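Local structure of polyporopepsin (Irpex lacteus, 1WKR) at residues 36-48 against 86-98. The protein cleaves peptide bonds as a broad-specificity, milk-clotting aspartic endopeptidase of the pepsin family. Numbering follows the deposited sequence.
Sequences SNTWLGADKSYVK and KQSIGVASRDSGF. With SO4 (sulfate ion), chain F; SO4 (sulfate ion), chain G; SO4 (sulfate ion), chain D.
Thr-38 to Leu-40 and Gly-90 to Ala-92 pair as parallel strands, hydrogen-bonded from Gly-90 N to Thr-38 O (2.9 Å), Leu-40 N to Gly-90 O (3.0 Å) and Ala-92 N to Leu-40 O. In this pepsin-like fold the pairing joins strand 39-40, a few residues beyond the active-site Asp-32, to strand 82-96; Trp-39 and Leu-40 send their side chains to opposite faces of the sheet. On the Trp-39 face, the edge of its six-membered ring points at the face of Phe-98 in a T-shaped stack, planes at 89° and the centroids of the two six-membered rings 4.8 Å apart: CZ2 of Trp-39 sits over the centre of the phenyl face. A chi1 of 66°, which puts CG of Trp-39 between the backbone N and the carbonyl carbon, carries the indole toward Phe-98, and CZ3 also packs on CB of Ala-92. On the face of Leu-40 and Val-91, CD1 of Leu-40 lies alongside CG2 of Val-91. Val-91 lays CG2 over one face of the Tyr-46 ring, 23° off the normal and 3.9 Å from the centroid, a CH-pi contact offset toward the rim, while the Tyr-46 hydroxyl hydrogen-bonds to Asp-75 and Ser-52. Phe-98 also packs on the bound inhibitor and lies about 7 Å, side chain to side chain, from Asp-32. Replacing Phe-98 with an alanine would probably leave the indole edge of Trp-39 without its aromatic face and open a gap beside the inhibitor. At the far end, a water lies between the segments, 2.6 Å from Ala-42 O and 2.7 Å from Asp-95 OD2.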
ATOM      1  N   SER A  36      -1.998  -8.519  -6.073  1.00  4.31           N
ATOM      2  CA  SER A  36      -3.030  -9.437  -5.617  1.00  4.16           C
ATOM      3  C   SER A  36      -2.582 -10.852  -5.518  1.00  4.07           C
ATOM      4  O   SER A  36      -3.406 -11.749  -5.254  1.00  5.09           O
ATOM      5  CB  SER A  36      -4.254  -9.319  -6.543  1.00  3.92           C
ATOM      6  OG  SER A  36      -4.607  -7.921  -6.581  1.00  4.34           O
ATOM      7  N   ASN A  37      -1.277 -11.102  -5.664  1.00  3.90           N
ATOM      8  CA  ASN A  37      -0.716 -12.448  -5.505  1.00  3.75           C
ATOM      9  C   ASN A  37      -0.046 -12.505  -4.167  1.00  4.04           C
ATOM     10  O   ASN A  37       0.814 -11.668  -3.824  1.00  5.03           O
ATOM     11  CB  ASN A  37       0.354 -12.700  -6.591  1.00  4.45           C
ATOM     12  CG  ASN A  37      -0.233 -12.866  -7.954  1.00  4.53           C
ATOM     13  OD1 ASN A  37      -0.780 -11.920  -8.554  1.00  5.48           O
ATOM     14  ND2 ASN A  37      -0.227 -14.105  -8.517  1.00  5.71           N
ATOM     15  N   THR A  38      -0.454 -13.476  -3.334  1.00  4.22           N
ATOM     16  CA  THR A  38       0.222 -13.750  -2.053  1.00  3.95           C
ATOM     17  C   THR A  38       1.333 -14.737  -2.301  1.00  4.05           C
ATOM     18  O   THR A  38       1.046 -15.799  -2.893  1.00  4.84           O
ATOM     19  CB  THR A  38      -0.776 -14.225  -1.006  1.00  4.34           C
ATOM     20  OG1 THR A  38      -1.613 -13.112  -0.652  1.00  4.20           O
ATOM     21  CG2 THR A  38      -0.082 -14.707   0.265  1.00  4.72           C
ATOM     22  N   TRP A  39       2.560 -14.402  -1.946  1.00  3.98           N
ATOM     23  CA  TRP A  39       3.696 -15.300  -2.226  1.00  5.13           C
ATOM     24  C   TRP A  39       4.733 -15.138  -1.194  1.00  4.59           C
ATOM     25  O   TRP A  39       4.844 -14.132  -0.472  1.00  5.33           O
ATOM     26  CB  TRP A  39       4.244 -14.994  -3.637  1.00  4.84           C
ATOM     27  CG  TRP A  39       4.870 -13.627  -3.813  1.00  5.14           C
ATOM     28  CD1 TRP A  39       4.270 -12.489  -4.231  1.00  4.79           C
ATOM     29  CD2 TRP A  39       6.273 -13.316  -3.618  1.00  4.49           C
ATOM     30  NE1 TRP A  39       5.189 -11.453  -4.301  1.00  5.35           N
ATOM     31  CE2 TRP A  39       6.440 -11.947  -3.971  1.00  4.92           C
ATOM     32  CE3 TRP A  39       7.382 -14.055  -3.233  1.00  5.17           C
ATOM     33  CZ2 TRP A  39       7.654 -11.297  -3.902  1.00  5.66           C
ATOM     34  CZ3 TRP A  39       8.612 -13.417  -3.163  1.00  6.22           C
ATOM     35  CH2 TRP A  39       8.765 -12.044  -3.529  1.00  6.29           C
ATOM     36  N   LEU A  40       5.595 -16.159  -1.134  1.00  5.15           N
ATOM     37  CA  LEU A  40       6.706 -16.204  -0.185  1.00  5.02           C
ATOM     38  C   LEU A  40       7.930 -16.833  -0.895  1.00  5.10           C
ATOM     39  O   LEU A  40       7.832 -17.300  -2.034  1.00  5.61           O
ATOM     40  CB  LEU A  40       6.315 -16.977   1.106  1.00  6.18           C
ATOM     41  CG  LEU A  40       5.849 -18.411   0.907  1.00  6.06           C
ATOM     42  CD1 LEU A  40       7.026 -19.431   0.779  1.00  7.65           C
ATOM     43  CD2 LEU A  40       4.989 -18.800   2.111  1.00  6.76           C
ATOM     44  N   GLY A  41       9.065 -16.805  -0.212  1.00  6.13           N
ATOM     45  CA  GLY A  41      10.295 -17.433  -0.769  1.00  7.21           C
ATOM     46  C   GLY A  41      11.353 -16.421  -0.984  1.00  7.84           C
ATOM     47  O   GLY A  41      12.466 -16.812  -1.481  1.00  9.52           O
ATOM     48  N   ALA A  42      11.167 -15.121  -0.726  1.00  7.88           N
ATOM     49  CA  ALA A  42      12.253 -14.137  -0.854  1.00  9.22           C
ATOM     50  C   ALA A  42      13.256 -14.243   0.211  1.00  9.67           C
ATOM     51  O   ALA A  42      14.389 -13.612   0.101  1.00 11.18           O
ATOM     52  CB  ALA A  42      11.670 -12.696  -0.906  1.00  8.27           C
ATOM     53  N   ASP A  43      13.008 -14.912   1.287  1.00  7.97           N
ATOM     54  CA  ASP A  43      13.995 -15.076   2.428  1.00  9.12           C
ATOM     55  C   ASP A  43      13.892 -16.507   2.892  1.00  8.53           C
ATOM     56  O   ASP A  43      14.553 -17.413   2.298  1.00  8.55           O
ATOM     57  CB  ASP A  43      13.789 -14.059   3.460  1.00  9.61           C
ATOM     58  CG  ASP A  43      14.804 -14.156   4.602  1.00  9.78           C
ATOM     59  OD1 ASP A  43      15.710 -14.981   4.490  1.00 12.43           O
ATOM     60  OD2 ASP A  43      14.651 -13.442   5.638  1.00 14.15           O
ATOM     61  N   LYS A  44      13.069 -16.790   3.883  1.00  6.61           N
ATOM     62  CA  LYS A  44      12.906 -18.190   4.387  1.00  7.01           C
ATOM     63  C   LYS A  44      12.463 -19.078   3.248  1.00  6.98           C
ATOM     64  O   LYS A  44      11.578 -18.781   2.430  1.00  8.09           O
ATOM     65  CB  LYS A  44      11.798 -18.203   5.415  1.00  7.51           C
ATOM     66  CG  LYS A  44      12.152 -17.408   6.666  1.00  9.74           C
ATOM     67  CD  LYS A  44      10.886 -17.348   7.618  1.00 11.89           C
ATOM     68  CE  LYS A  44      11.078 -16.725   8.934  0.25 13.60           C
ATOM     69  NZ  LYS A  44      10.534 -17.376  10.035  0.25 11.03           N
ATOM     70  N   SER A  45      12.989 -20.332   3.205  1.00  6.89           N
ATOM     71  CA  SER A  45      12.539 -21.339   2.275  1.00  7.46           C
ATOM     72  C   SER A  45      11.073 -21.725   2.660  1.00  6.79           C
ATOM     73  O   SER A  45      10.717 -21.752   3.815  1.00  7.00           O
ATOM     74  CB  SER A  45      13.409 -22.582   2.408  1.00  7.69           C
ATOM     75  OG  SER A  45      14.751 -22.258   2.102  1.00  9.16           O
ATOM     76  N   TYR A  46      10.364 -22.113   1.613  1.00  6.02           N
ATOM     77  CA  TYR A  46       8.996 -22.645   1.802  1.00  6.29           C
ATOM     78  C   TYR A  46       9.081 -23.987   2.542  1.00  6.24           C
ATOM     79  O   TYR A  46       9.645 -24.951   2.022  1.00  8.63           O
ATOM     80  CB  TYR A  46       8.340 -22.852   0.464  1.00  6.31           C
ATOM     81  CG  TYR A  46       6.926 -23.377   0.462  1.00  5.56           C
ATOM     82  CD1 TYR A  46       6.013 -23.043   1.457  1.00  5.25           C
ATOM     83  CD2 TYR A  46       6.491 -24.181  -0.592  1.00  6.20           C
ATOM     84  CE1 TYR A  46       4.708 -23.521   1.420  1.00  6.05           C
ATOM     85  CE2 TYR A  46       5.196 -24.646  -0.631  1.00  5.14           C
ATOM     86  CZ  TYR A  46       4.347 -24.308   0.342  1.00  5.41           C
ATOM     87  OH  TYR A  46       3.022 -24.782   0.218  1.00  6.78           O
ATOM     88  N   VAL A  47       8.480 -24.045   3.708  1.00  6.20           N
ATOM     89  CA  VAL A  47       8.434 -25.307   4.518  1.00  6.87           C
ATOM     90  C   VAL A  47       7.183 -26.038   4.130  1.00  5.82           C
ATOM     91  O   VAL A  47       6.019 -25.560   4.395  1.00  7.04           O
ATOM     92  CB  VAL A  47       8.459 -24.963   5.952  1.00  6.80           C
ATOM     93  CG1 VAL A  47       8.395 -26.289   6.769  1.00  8.12           C
ATOM     94  CG2 VAL A  47       9.791 -24.209   6.281  1.00  7.69           C
ATOM     95  N   LYS A  48       7.288 -27.179   3.474  1.00  6.50           N
ATOM     96  CA  LYS A  48       6.169 -27.942   2.940  1.00  6.87           C
ATOM     97  C   LYS A  48       5.667 -28.905   3.987  1.00  7.78           C
ATOM     98  O   LYS A  48       6.401 -29.772   4.529  1.00  9.58           O
ATOM     99  CB  LYS A  48       6.615 -28.714   1.703  1.00  7.37           C
ATOM    100  CG  LYS A  48       6.914 -27.710   0.576  1.00  8.41           C
ATOM    101  CD  LYS A  48       7.283 -28.506  -0.722  1.00  9.38           C
ATOM    102  CE  LYS A  48       7.593 -27.528  -1.879  1.00 10.05           C
ATOM    103  NZ  LYS A  48       7.947 -28.325  -3.106  1.00 12.54           N
ATOM    104  N   LYS A  86      -6.503 -23.955   1.827  1.00 10.17           N
ATOM    105  CA  LYS A  86      -6.407 -24.001   0.451  1.00 10.55           C
ATOM    106  C   LYS A  86      -6.297 -22.633  -0.247  1.00  8.41           C
ATOM    107  O   LYS A  86      -6.801 -22.452  -1.340  1.00 10.38           O
ATOM    108  CB  LYS A  86      -7.495 -24.882  -0.149  1.00 11.18           C
ATOM    109  CG  LYS A  86      -7.505 -26.371   0.329  1.00 16.45           C
ATOM    110  CD  LYS A  86      -8.265 -27.335  -0.711  1.00 21.90           C
ATOM    111  CE  LYS A  86      -7.507 -27.149  -2.050  1.00 24.69           C
ATOM    112  NZ  LYS A  86      -7.953 -28.452  -3.055  1.00 26.42           N
ATOM    113  N   GLN A  87      -5.669 -21.714   0.438  1.00  6.27           N
ATOM    114  CA  GLN A  87      -5.252 -20.460  -0.227  1.00  6.06           C
ATOM    115  C   GLN A  87      -4.216 -20.741  -1.313  1.00  5.03           C
ATOM    116  O   GLN A  87      -3.249 -21.456  -1.044  1.00  5.80           O
ATOM    117  CB  GLN A  87      -4.654 -19.520   0.825  1.00  5.40           C
ATOM    118  CG  GLN A  87      -4.116 -18.204   0.192  1.00  5.90           C
ATOM    119  CD  GLN A  87      -5.183 -17.367  -0.446  1.00  4.90           C
ATOM    120  OE1 GLN A  87      -6.226 -17.110   0.210  1.00  5.10           O
ATOM    121  NE2 GLN A  87      -4.985 -16.893  -1.667  1.00  5.82           N
ATOM    122  N   SER A  88      -4.427 -20.224  -2.504  1.00  4.90           N
ATOM    123  CA  SER A  88      -3.417 -20.346  -3.570  1.00  4.93           C
ATOM    124  C   SER A  88      -2.343 -19.286  -3.281  1.00  4.29           C
ATOM    125  O   SER A  88      -2.666 -18.080  -3.147  1.00  5.11           O
ATOM    126  CB  SER A  88      -4.074 -20.170  -4.869  1.00  5.35           C
ATOM    127  OG  SER A  88      -3.112 -20.368  -5.919  1.00  6.15           O
ATOM    128  N   ILE A  89      -1.098 -19.718  -3.229  1.00  4.78           N
ATOM    129  CA  ILE A  89       0.080 -18.863  -2.981  1.00  5.40           C
ATOM    130  C   ILE A  89       1.136 -19.119  -4.014  1.00  5.59           C
ATOM    131  O   ILE A  89       1.311 -20.265  -4.529  1.00  6.30           O
ATOM    132  CB  ILE A  89       0.649 -19.084  -1.559  1.00  5.60           C
ATOM    133  CG1 ILE A  89       1.146 -20.542  -1.341  1.00  6.93           C
ATOM    134  CG2 ILE A  89      -0.412 -18.718  -0.517  1.00  6.23           C
ATOM    135  CD1 ILE A  89       1.942 -20.688  -0.118  1.00  9.14           C
ATOM    136  N   GLY A  90       1.959 -18.142  -4.284  1.00  5.11           N
ATOM    137  CA  GLY A  90       3.196 -18.311  -5.043  1.00  5.05           C
ATOM    138  C   GLY A  90       4.373 -18.586  -4.141  1.00  4.97           C
ATOM    139  O   GLY A  90       4.446 -18.169  -2.993  1.00  5.31           O
ATOM    140  N   VAL A  91       5.324 -19.346  -4.714  1.00  6.03           N
ATOM    141  CA  VAL A  91       6.584 -19.663  -4.038  1.00  6.52           C
ATOM    142  C   VAL A  91       7.713 -19.295  -5.016  1.00  6.85           C
ATOM    143  O   VAL A  91       7.834 -19.920  -6.064  1.00  6.67           O
ATOM    144  CB  VAL A  91       6.636 -21.137  -3.599  1.00  6.43           C
ATOM    145  CG1 VAL A  91       8.009 -21.439  -3.004  1.00  8.53           C
ATOM    146  CG2 VAL A  91       5.553 -21.367  -2.546  1.00  8.30           C
ATOM    147  N   ALA A  92       8.451 -18.286  -4.643  1.00  7.20           N
ATOM    148  CA  ALA A  92       9.420 -17.700  -5.623  1.00  7.52           C
ATOM    149  C   ALA A  92      10.676 -18.558  -5.736  1.00  9.32           C
ATOM    150  O   ALA A  92      11.268 -18.958  -4.687  1.00 11.48           O
ATOM    151  CB  ALA A  92       9.829 -16.289  -5.120  1.00  8.46           C
ATOM    152  N   SER A  93      11.075 -18.776  -6.966  1.00  8.56           N
ATOM    153  CA  SER A  93      12.499 -19.275  -7.277  1.00 10.13           C
ATOM    154  C   SER A  93      13.346 -18.132  -7.752  1.00 11.82           C
ATOM    155  O   SER A  93      14.562 -18.288  -7.776  1.00 12.78           O
ATOM    156  CB  SER A  93      12.435 -20.367  -8.274  1.00 10.09           C
ATOM    157  OG  SER A  93      11.830 -19.978  -9.456  1.00 11.73           O
ATOM    158  N   ARG A  94      12.736 -17.040  -8.190  1.00 10.22           N
ATOM    159  CA  ARG A  94      13.472 -15.800  -8.570  1.00 11.38           C
ATOM    160  C   ARG A  94      12.759 -14.636  -7.862  1.00 10.02           C
ATOM    161  O   ARG A  94      11.554 -14.589  -7.931  1.00  8.71           O
ATOM    162  CB  ARG A  94      13.440 -15.579 -10.140  1.00 12.23           C
ATOM    163  CG  ARG A  94      14.158 -16.685 -10.983  1.00 14.01           C
ATOM    164  CD  ARG A  94      15.583 -16.891 -10.561  1.00 19.03           C
ATOM    165  NE  ARG A  94      16.212 -18.044 -11.223  1.00 29.16           N
ATOM    166  CZ  ARG A  94      16.935 -18.989 -10.354  1.00 31.52           C
ATOM    167  NH1 ARG A  94      17.351 -18.640  -8.994  1.00 29.92           N
ATOM    168  NH2 ARG A  94      17.341 -20.137 -10.781  1.00 37.45           N
ATOM    169  N   ASP A  95      13.515 -13.669  -7.347  1.00  8.86           N
ATOM    170  CA  ASP A  95      12.847 -12.412  -6.861  1.00  9.09           C
ATOM    171  C   ASP A  95      13.878 -11.292  -6.818  1.00 10.13           C
ATOM    172  O   ASP A  95      15.096 -11.526  -6.573  1.00 11.09           O
ATOM    173  CB  ASP A  95      12.196 -12.608  -5.459  1.00 10.38           C
ATOM    174  CG  ASP A  95      13.204 -12.926  -4.439  1.00 13.24           C
ATOM    175  OD1 ASP A  95      13.569 -14.053  -4.199  1.00 14.81           O
ATOM    176  OD2 ASP A  95      13.704 -11.931  -3.752  1.00 17.89           O
ATOM    177  N   SER A  96      13.415 -10.100  -7.053  1.00  9.96           N
ATOM    178  CA  SER A  96      14.227  -8.843  -6.970  1.00 11.11           C
ATOM    179  C   SER A  96      13.337  -7.760  -6.360  1.00 10.25           C
ATOM    180  O   SER A  96      12.212  -7.594  -6.784  1.00  9.49           O
ATOM    181  CB  SER A  96      14.676  -8.469  -8.337  1.00 12.55           C
ATOM    182  OG  SER A  96      15.448  -9.485  -8.971  0.30 12.74           O
ATOM    183  N   GLY A  97      13.941  -6.963  -5.488  1.00 11.26           N
ATOM    184  CA  GLY A  97      13.228  -5.795  -4.915  1.00 10.28           C
ATOM    185  C   GLY A  97      12.619  -6.033  -3.524  1.00 10.70           C
ATOM    186  O   GLY A  97      11.908  -5.175  -2.978  1.00 11.18           O
ATOM    187  N   PHE A  98      12.882  -7.183  -2.920  1.00 10.17           N
ATOM    188  CA  PHE A  98      12.197  -7.642  -1.682  1.00  9.83           C
ATOM    189  C   PHE A  98      13.074  -7.724  -0.467  1.00 10.91           C
ATOM    190  O   PHE A  98      12.761  -8.443   0.457  1.00 10.74           O
ATOM    191  CB  PHE A  98      11.441  -8.915  -1.994  1.00  9.57           C
ATOM    192  CG  PHE A  98      10.338  -8.581  -2.918  1.00  8.97           C
ATOM    193  CD1 PHE A  98       9.161  -7.926  -2.443  1.00  8.74           C
ATOM    194  CD2 PHE A  98      10.383  -8.820  -4.344  1.00  8.94           C
ATOM    195  CE1 PHE A  98       8.173  -7.487  -3.309  1.00  9.22           C
ATOM    196  CE2 PHE A  98       9.394  -8.419  -5.158  1.00  7.55           C
ATOM    197  CZ  PHE A  98       8.309  -7.764  -4.654  1.00  9.37           C
TER
HETATM  198  S   SO4 F 904      17.311 -14.294  -7.894  1.00 28.84           S
HETATM  199  O1  SO4 F 904      18.324 -13.312  -7.168  1.00 27.11           O
HETATM  200  O2  SO4 F 904      16.545 -13.809  -8.914  1.00 29.14           O
HETATM  201  O3  SO4 F 904      18.112 -15.530  -8.351  1.00 32.52           O
HETATM  202  O4  SO4 F 904      16.317 -14.701  -6.755  1.00 27.61           O
HETATM  203  S   SO4 G 905      17.635  -7.672  -5.141  1.00 36.35           S
HETATM  204  O1  SO4 G 905      18.007  -7.679  -6.779  1.00 33.35           O
HETATM  205  O2  SO4 G 905      19.141  -7.429  -4.463  1.00 35.82           O
HETATM  206  O3  SO4 G 905      16.732  -6.516  -4.759  1.00 32.00           O
HETATM  207  O4  SO4 G 905      17.226  -9.144  -4.513  1.00 32.82           O
HETATM  208  S   SO4 D 902      10.362 -23.017 -10.317  1.00 19.84           S
HETATM  209  O1  SO4 D 902      11.185 -24.189  -9.479  1.00 27.37           O
HETATM  210  O2  SO4 D 902       9.425 -22.442  -9.299  1.00 15.16           O
HETATM  211  O3  SO4 D 902      11.317 -22.043 -10.709  1.00 24.33           O
HETATM  212  O4  SO4 D 902       9.640 -23.554 -11.401  1.00 23.84           O
HETATM  213  O   HOH W   1      -2.015 -15.630  -4.423  1.00  5.68           O
HETATM  214  O   HOH W   2      12.686 -19.677  -2.254  1.00 22.55           O
HETATM  215  O   HOH W   3      15.222 -15.939  -2.257  1.00 27.46           O
HETATM  216  O   HOH W   4      15.541 -12.489  -1.912  1.00 27.96           O